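Local coordinates for protein hemoglobin component VII (Tokunagayusurika akamusi, PDB 1X46) that binds heme and, as a larval midge hemoglobin of the globin family, probably carries or stores oxygen, at residues R67-S70 with V71-A75; S125-A129 with G130-A134. One frame throughout, in Å; residues are numbered along the deposited sequence.

Interaction 1: residues R67-S70 with V71-A75; sequences RIVS and VINEA. With HEM (protoporphyrin IX containing Fe), chain B.
One face of the Asn-73 carboxamide rests on Val-69 O and Val-69 CG1, with Asn-73 CG 3.2 Å from that O. Val-69 CG1 comes up obliquely and is 3.7 Å from both ND2 and OD1 of Asn-73. With CG beside its own backbone N (chi1 -83°), the amide folds back along the helix, and OD1 accepts a hydrogen bond from Trp-19 on helix 9-20. Replacing Asn-73 with an alanine would probably leave the indole N-H of Trp-19 without this acceptor and strip the amide cover from Val-69.

The heme is the larger flat group. Ile-68 lies over its distal face, on the side where a water binds the iron, and its CG1 stands 4.1 Å from HEM CHB; His-99 binds the iron from the proximal face. At the porphyrin rim, Val-71 CG2 is 3.9 Å from HEM CMA, and CG1 equally far from HEM CMB. Ile-72 CG1, 3.9 Å from HEM CMB, completes this wall. Ile-72 runs beside Ile-68, with CD1 3.7 Å from Ile-68 CG2, and its N bonds to Ile-68 O (3.1 Å, 168°).

The helix thus has three sides. Ile-68, Val-71 and Ile-72 face the heme, as expected of a globin E helix; Ser-70 and Glu-74 lie outside, where a water donates to Glu-74 OE1 and, weakly, to Ser-70 O. Val-69 and Asn-73 face helix 9-20, and the one polar side chain turned inward is paired with an indole N-H.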
ATOM      1  N   ARG A  67      10.936  -2.953   2.253  1.00  8.62           N
ATOM      2  CA  ARG A  67      10.977  -1.581   1.747  1.00  9.12           C
ATOM      3  C   ARG A  67       9.572  -0.993   1.574  1.00 10.21           C
ATOM      4  O   ARG A  67       9.344   0.154   1.972  1.00 12.35           O
ATOM      5  CB  ARG A  67      11.737  -1.525   0.418  1.00  8.94           C
ATOM      6  CG  ARG A  67      13.223  -1.735   0.603  1.00 10.88           C
ATOM      7  CD  ARG A  67      13.988  -1.805  -0.732  1.00 11.26           C
ATOM      8  NE  ARG A  67      15.422  -1.691  -0.487  1.00 12.57           N
ATOM      9  CZ  ARG A  67      16.379  -2.187  -1.245  1.00 13.17           C
ATOM     10  NH1 ARG A  67      16.096  -2.859  -2.370  1.00 14.92           N
ATOM     11  NH2 ARG A  67      17.644  -2.003  -0.849  1.00 15.02           N
ATOM     12  N   ILE A  68       8.632  -1.746   0.976  1.00 10.91           N
ATOM     13  CA  ILE A  68       7.267  -1.259   0.741  1.00 10.61           C
ATOM     14  C   ILE A  68       6.622  -0.971   2.080  1.00  9.13           C
ATOM     15  O   ILE A  68       6.045   0.094   2.296  1.00  9.89           O
ATOM     16  CB  ILE A  68       6.396  -2.316  -0.002  1.00 10.13           C
ATOM     17  CG1 ILE A  68       6.887  -2.468  -1.444  1.00 11.84           C
ATOM     18  CG2 ILE A  68       4.881  -1.892  -0.006  1.00 13.02           C
ATOM     19  CD1 ILE A  68       6.186  -3.622  -2.188  1.00 12.84           C
ATOM     20  N   VAL A  69       6.749  -1.922   2.991  1.00 11.01           N
ATOM     21  CA  VAL A  69       6.054  -1.829   4.270  1.00 10.94           C
ATOM     22  C   VAL A  69       6.623  -0.725   5.142  1.00 11.47           C
ATOM     23  O   VAL A  69       5.892  -0.070   5.874  1.00 13.23           O
ATOM     24  CB  VAL A  69       6.058  -3.201   4.987  1.00 11.74           C
ATOM     25  CG1 VAL A  69       5.755  -3.052   6.494  1.00 15.23           C
ATOM     26  CG2 VAL A  69       5.037  -4.096   4.315  1.00 14.46           C
ATOM     27  N   SER A  70       7.918  -0.476   5.006  1.00 10.28           N
ATOM     28  CA  SER A  70       8.555   0.627   5.715  1.00 10.94           C
ATOM     29  C   SER A  70       7.865   1.948   5.386  1.00 11.29           C
ATOM     30  O   SER A  70       7.602   2.759   6.270  1.00 11.31           O
ATOM     31  CB  SER A  70      10.028   0.729   5.369  1.00 12.79           C
ATOM     32  OG  SER A  70      10.670   1.711   6.182  1.00 18.18           O
ATOM     33  N   VAL A  71       7.581   2.162   4.108  1.00 10.17           N
ATOM     34  CA  VAL A  71       6.932   3.407   3.681  1.00  9.98           C
ATOM     35  C   VAL A  71       5.480   3.426   4.133  1.00 10.08           C
ATOM     36  O   VAL A  71       4.996   4.434   4.645  1.00 10.58           O
ATOM     37  CB  VAL A  71       7.019   3.548   2.151  1.00  8.71           C
ATOM     38  CG1 VAL A  71       6.190   4.758   1.662  1.00 11.55           C
ATOM     39  CG2 VAL A  71       8.456   3.706   1.731  1.00 12.47           C
ATOM     40  N   ILE A  72       4.769   2.321   3.974  1.00 10.19           N
ATOM     41  CA  ILE A  72       3.379   2.304   4.447  1.00  9.10           C
ATOM     42  C   ILE A  72       3.298   2.568   5.943  1.00 11.52           C
ATOM     43  O   ILE A  72       2.453   3.338   6.383  1.00 11.58           O
ATOM     44  CB  ILE A  72       2.656   0.972   4.060  1.00 10.33           C
ATOM     45  CG1 ILE A  72       2.640   0.801   2.545  1.00 11.59           C
ATOM     46  CG2 ILE A  72       1.202   0.959   4.594  1.00 12.17           C
ATOM     47  CD1 ILE A  72       2.061  -0.541   2.025  1.00 13.09           C
ATOM     48  N   ASN A  73       4.160   1.902   6.715  1.00 10.70           N
ATOM     49  CA  ASN A  73       4.233   2.089   8.160  1.00 12.14           C
ATOM     50  C   ASN A  73       4.411   3.554   8.516  1.00 13.99           C
ATOM     51  O   ASN A  73       3.728   4.059   9.428  1.00 13.73           O
ATOM     52  CB  ASN A  73       5.447   1.368   8.717  1.00 13.28           C
ATOM     53  CG  ASN A  73       5.215  -0.083   8.975  1.00 18.56           C
ATOM     54  OD1 ASN A  73       4.115  -0.614   8.806  1.00 20.70           O
ATOM     55  ND2 ASN A  73       6.288  -0.764   9.370  1.00 17.42           N
ATOM     56  N   GLU A  74       5.359   4.222   7.862  1.00 11.30           N
ATOM     57  CA  GLU A  74       5.581   5.629   8.143  1.00 12.10           C
ATOM     58  C   GLU A  74       4.381   6.464   7.778  1.00 12.44           C
ATOM     59  O   GLU A  74       3.984   7.366   8.537  1.00 12.59           O
ATOM     60  CB  GLU A  74       6.819   6.185   7.451  1.00 13.85           C
ATOM     61  CG  GLU A  74       7.132   7.582   7.977  1.00 17.69           C
ATOM     62  CD  GLU A  74       8.335   8.260   7.352  1.00 21.37           C
ATOM     63  OE1 GLU A  74       8.903   7.759   6.356  1.00 23.12           O
ATOM     64  OE2 GLU A  74       8.678   9.345   7.875  1.00 21.53           O
ATOM     65  N   ALA A  75       3.816   6.215   6.603  1.00 10.78           N
ATOM     66  CA  ALA A  75       2.665   7.026   6.190  1.00 11.33           C
ATOM     67  C   ALA A  75       1.523   6.861   7.189  1.00 13.23           C
ATOM     68  O   ALA A  75       0.876   7.835   7.591  1.00 13.24           O
ATOM     69  CB  ALA A  75       2.218   6.631   4.772  1.00 13.73           C
TER
HETATM   70  CHA HEM B 151      10.309   0.202  -5.912  1.00 11.41           C
HETATM   71  CHB HEM B 151       7.241   1.523  -2.398  1.00  8.90           C
HETATM   72  CHC HEM B 151       3.509   0.279  -5.223  1.00 10.48           C
HETATM   73  CHD HEM B 151       6.544  -1.060  -8.733  1.00  9.97           C
HETATM   74  C1A HEM B 151       9.800   0.600  -4.709  1.00  9.17           C
HETATM   75  C2A HEM B 151      10.595   0.963  -3.556  1.00 11.95           C
HETATM   76  C3A HEM B 151       9.737   1.318  -2.605  1.00 11.61           C
HETATM   77  C4A HEM B 151       8.393   1.254  -3.108  1.00 10.70           C
HETATM   78  CMA HEM B 151      10.113   1.789  -1.182  1.00 11.84           C
HETATM   79  CAA HEM B 151      12.148   0.831  -3.446  1.00 11.71           C
HETATM   80  CBA HEM B 151      12.976   1.932  -4.139  1.00 13.53           C
HETATM   81  CGA HEM B 151      12.753   3.263  -3.460  1.00 14.41           C
HETATM   82  O1A HEM B 151      12.317   4.217  -4.134  1.00 15.66           O
HETATM   83  O2A HEM B 151      13.010   3.378  -2.228  1.00 16.06           O
HETATM   84  C1B HEM B 151       5.966   1.259  -2.821  1.00  9.92           C
HETATM   85  C2B HEM B 151       4.743   1.448  -2.078  1.00 11.57           C
HETATM   86  C3B HEM B 151       3.703   1.099  -2.868  1.00 12.99           C
HETATM   87  C4B HEM B 151       4.267   0.704  -4.145  1.00 11.22           C
HETATM   88  CMB HEM B 151       4.703   1.947  -0.607  1.00 12.81           C
HETATM   89  CAB HEM B 151       2.178   1.079  -2.618  1.00 15.18           C
HETATM   90  CBB HEM B 151       1.582   1.563  -1.528  1.00 21.00           C
HETATM   91  C1C HEM B 151       3.980  -0.196  -6.413  1.00 10.19           C
HETATM   92  C2C HEM B 151       3.194  -0.683  -7.544  1.00 10.26           C
HETATM   93  C3C HEM B 151       4.034  -1.083  -8.497  1.00 11.02           C
HETATM   94  C4C HEM B 151       5.384  -0.825  -8.035  1.00 10.15           C
HETATM   95  CMC HEM B 151       1.646  -0.714  -7.593  1.00 10.46           C
HETATM   96  CAC HEM B 151       3.673  -1.671  -9.886  1.00 15.42           C
HETATM   97  C1D HEM B 151       7.813  -0.789  -8.306  1.00 10.75           C
HETATM   98  C2D HEM B 151       8.995  -1.042  -9.089  1.00 12.55           C
HETATM   99  C3D HEM B 151      10.151  -0.644  -8.223  1.00 11.87           C
HETATM  100  C4D HEM B 151       9.554  -0.229  -6.976  1.00  8.77           C
HETATM  101  CMD HEM B 151       9.039  -1.602 -10.525  1.00 11.22           C
HETATM  102  CAD HEM B 151      11.650  -0.726  -8.607  1.00 13.11           C
HETATM  103  CBD HEM B 151      12.187  -2.136  -8.390  1.00 18.38           C
HETATM  104  CGD HEM B 151      13.616  -2.236  -8.888  1.00 22.83           C
HETATM  105  O1D HEM B 151      14.303  -1.195  -9.004  1.00 26.36           O
HETATM  106  O2D HEM B 151      14.059  -3.368  -9.196  1.00 23.88           O
HETATM  107  NA  HEM B 151       8.471   0.799  -4.408  1.00  8.99           N
HETATM  108  NB  HEM B 151       5.637   0.774  -4.091  1.00 10.68           N
HETATM  109  NC  HEM B 151       5.319  -0.282  -6.749  1.00  8.54           N
HETATM  110  ND  HEM B 151       8.167  -0.278  -7.050  1.00 11.05           N
HETATM  111 FE   HEM B 151       6.898   0.260  -5.576  1.00 11.82          FE
HETATM  112  O   HOH W   1       9.918   4.688   5.935  1.00 26.94           O
HETATM  113  O   HOH W   2       6.873  -1.709  -4.903  1.00 12.22           O

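Interaction 2: residues S125-A129 with G130-A134; sequences SGYNA and GTKKA
Asn-128 and Thr-131 set their side chains at roughly a right angle to each other and trade hydrogen bonds in a capping box. From the N-cap position, Asn-128 OD1 accepts from Thr-131 N at 3.1 Å, the donor approaching nearly in line with the side-chain C=O, and takes a second, weak bond from Gly-130 N. The return bond runs from Asn-128 N to Thr-131 OG1, 3.0 Å long and fairly straight at 163°. Asn-128 reaches forward because CG sits between its backbone N and carbonyl carbon (chi1 59°), so that one oxygen can serve two amide N-H groups of the first turn.

Thr-131 turns its other branch to Tyr-127, which crosses it obliquely. Thr-131 CB makes a CH-pi contact over one ring face, 4.0 Å from the Tyr-127 ring centroid and offset toward the rim, while its CG2 is 3.6 Å from Tyr-127 CD1. Farther out, Tyr-127 OH lies 3.4 Å from Lys-132 CB. The lysine then leads away to a salt bridge with Asp-136 one turn on. Regular helical bonding takes over with Lys-132 N to Asn-128 O and Lys-133 N to Ala-129 O.

The box thus starts helix 129-146 straight out of the loop that follows helix 106-123. Tyr-127 leans back on Leu-120 and Glu-121 of helix 106-123, and Thr-131 touches Ser-18 on helix 9-20.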
ATOM      1  N   SER A 125      -8.631  -9.588  11.923  1.00 21.46           N
ATOM      2  CA  SER A 125      -9.812 -10.007  12.666  1.00 22.07           C
ATOM      3  C   SER A 125     -10.850  -8.892  12.742  1.00 21.40           C
ATOM      4  O   SER A 125     -10.525  -7.720  12.959  1.00 20.45           O
ATOM      5  CB  SER A 125      -9.421 -10.507  14.064  1.00 26.32           C
ATOM      6  OG  SER A 125      -8.981  -9.433  14.875  1.00 30.82           O
ATOM      7  N   GLY A 126     -12.104  -9.266  12.516  1.00 20.19           N
ATOM      8  CA  GLY A 126     -13.215  -8.336  12.603  1.00 16.57           C
ATOM      9  C   GLY A 126     -13.413  -7.416  11.413  1.00 16.75           C
ATOM     10  O   GLY A 126     -14.209  -6.493  11.475  1.00 18.10           O
ATOM     11  N   TYR A 127     -12.676  -7.654  10.333  1.00 14.95           N
ATOM     12  CA  TYR A 127     -12.793  -6.846   9.125  1.00 13.91           C
ATOM     13  C   TYR A 127     -14.250  -6.833   8.660  1.00 12.49           C
ATOM     14  O   TYR A 127     -14.869  -7.903   8.559  1.00 16.50           O
ATOM     15  CB  TYR A 127     -11.919  -7.452   8.030  1.00 14.92           C
ATOM     16  CG  TYR A 127     -11.868  -6.639   6.747  1.00 13.65           C
ATOM     17  CD1 TYR A 127     -10.812  -5.766   6.499  1.00 12.23           C
ATOM     18  CD2 TYR A 127     -12.880  -6.738   5.799  1.00 13.52           C
ATOM     19  CE1 TYR A 127     -10.747  -5.017   5.338  1.00 14.85           C
ATOM     20  CE2 TYR A 127     -12.815  -5.996   4.611  1.00 15.33           C
ATOM     21  CZ  TYR A 127     -11.750  -5.131   4.407  1.00 13.05           C
ATOM     22  OH  TYR A 127     -11.660  -4.401   3.241  1.00 14.99           O
ATOM     23  N   ASN A 128     -14.761  -5.644   8.332  1.00 11.34           N
ATOM     24  CA  ASN A 128     -16.126  -5.498   7.859  1.00 10.63           C
ATOM     25  C   ASN A 128     -16.262  -4.315   6.913  1.00 11.17           C
ATOM     26  O   ASN A 128     -15.260  -3.700   6.506  1.00 10.32           O
ATOM     27  CB  ASN A 128     -17.081  -5.377   9.058  1.00 13.31           C
ATOM     28  CG  ASN A 128     -16.752  -4.197   9.971  1.00 12.53           C
ATOM     29  OD1 ASN A 128     -16.281  -3.177   9.521  1.00 14.08           O
ATOM     30  ND2 ASN A 128     -17.015  -4.352  11.278  1.00 17.09           N
ATOM     31  N   ALA A 129     -17.485  -3.953   6.557  1.00 10.46           N
ATOM     32  CA  ALA A 129     -17.691  -2.860   5.632  1.00 11.00           C
ATOM     33  C   ALA A 129     -17.126  -1.526   6.124  1.00 10.39           C
ATOM     34  O   ALA A 129     -16.713  -0.709   5.319  1.00 11.15           O
ATOM     35  CB  ALA A 129     -19.177  -2.693   5.356  1.00 11.88           C
ATOM     36  N   GLY A 130     -17.100  -1.334   7.441  1.00 11.51           N
ATOM     37  CA  GLY A 130     -16.535  -0.124   8.002  1.00 12.53           C
ATOM     38  C   GLY A 130     -15.026  -0.081   7.791  1.00 11.90           C
ATOM     39  O   GLY A 130     -14.466   0.978   7.507  1.00 12.90           O
ATOM     40  N   THR A 131     -14.375  -1.230   7.970  1.00 11.26           N
ATOM     41  CA  THR A 131     -12.925  -1.339   7.739  1.00 11.94           C
ATOM     42  C   THR A 131     -12.655  -0.995   6.289  1.00 12.96           C
ATOM     43  O   THR A 131     -11.741  -0.217   5.969  1.00 11.38           O
ATOM     44  CB  THR A 131     -12.394  -2.751   8.016  1.00 11.33           C
ATOM     45  OG1 THR A 131     -13.061  -3.335   9.143  1.00 11.85           O
ATOM     46  CG2 THR A 131     -10.893  -2.706   8.362  1.00 14.10           C
ATOM     47  N   LYS A 132     -13.457  -1.574   5.390  1.00 10.97           N
ATOM     48  CA  LYS A 132     -13.260  -1.321   3.967  1.00 10.57           C
ATOM     49  C   LYS A 132     -13.451   0.148   3.611  1.00 11.11           C
ATOM     50  O   LYS A 132     -12.656   0.718   2.860  1.00 10.91           O
ATOM     51  CB  LYS A 132     -14.230  -2.201   3.160  1.00 13.27           C
ATOM     52  CG  LYS A 132     -13.991  -2.089   1.667  1.00 17.63           C
ATOM     53  CD  LYS A 132     -15.172  -2.572   0.851  1.00 26.16           C
ATOM     54  CE  LYS A 132     -15.141  -1.994  -0.589  1.00 27.71           C
ATOM     55  NZ  LYS A 132     -13.766  -1.573  -1.101  1.00 35.29           N
ATOM     56  N   LYS A 133     -14.503   0.760   4.174  1.00 10.06           N
ATOM     57  CA  LYS A 133     -14.782   2.176   3.964  1.00 10.94           C
ATOM     58  C   LYS A 133     -13.636   3.052   4.448  1.00 11.50           C
ATOM     59  O   LYS A 133     -13.254   3.989   3.752  1.00 12.30           O
ATOM     60  CB  LYS A 133     -16.080   2.565   4.667  1.00 14.51           C
ATOM     61  CG  LYS A 133     -16.588   3.931   4.277  1.00 19.29           C
ATOM     62  CD  LYS A 133     -17.988   4.081   4.824  1.00 22.78           C
ATOM     63  CE  LYS A 133     -17.923   4.703   6.194  1.00 26.98           C
ATOM     64  NZ  LYS A 133     -17.622   6.165   6.048  1.00 30.62           N
ATOM     65  N   ALA A 134     -13.067   2.715   5.612  1.00 10.37           N
ATOM     66  CA  ALA A 134     -11.952   3.493   6.161  1.00 12.36           C
ATOM     67  C   ALA A 134     -10.724   3.437   5.241  1.00 11.69           C
ATOM     68  O   ALA A 134     -10.135   4.486   4.915  1.00 12.18           O
ATOM     69  CB  ALA A 134     -11.597   3.025   7.543  1.00 12.81           C
TER

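Overall arrangement
Both are local contacts, one within a helix and one where a loop turns into a helix, at different places in the globin fold. Interaction 1 lies mid-helix on 59-78, its centre about 8 Å from the centre of the chain, and supplies four residues of the heme pocket. The Ile-68 side chain is about 7 Å from that of His-99, the axial ligand of the iron. Interaction 2 is a helix start at the surface, its centre about 16 Å from the centre of the chain and away from the heme. The centres of interaction 1 and interaction 2 are about 21 Å apart. Between the nearest atoms of interaction 1 and interaction 2 there are about 12 Å. Helices 9-20 and 106-123 link them indirectly, each touching side chains of both contacts.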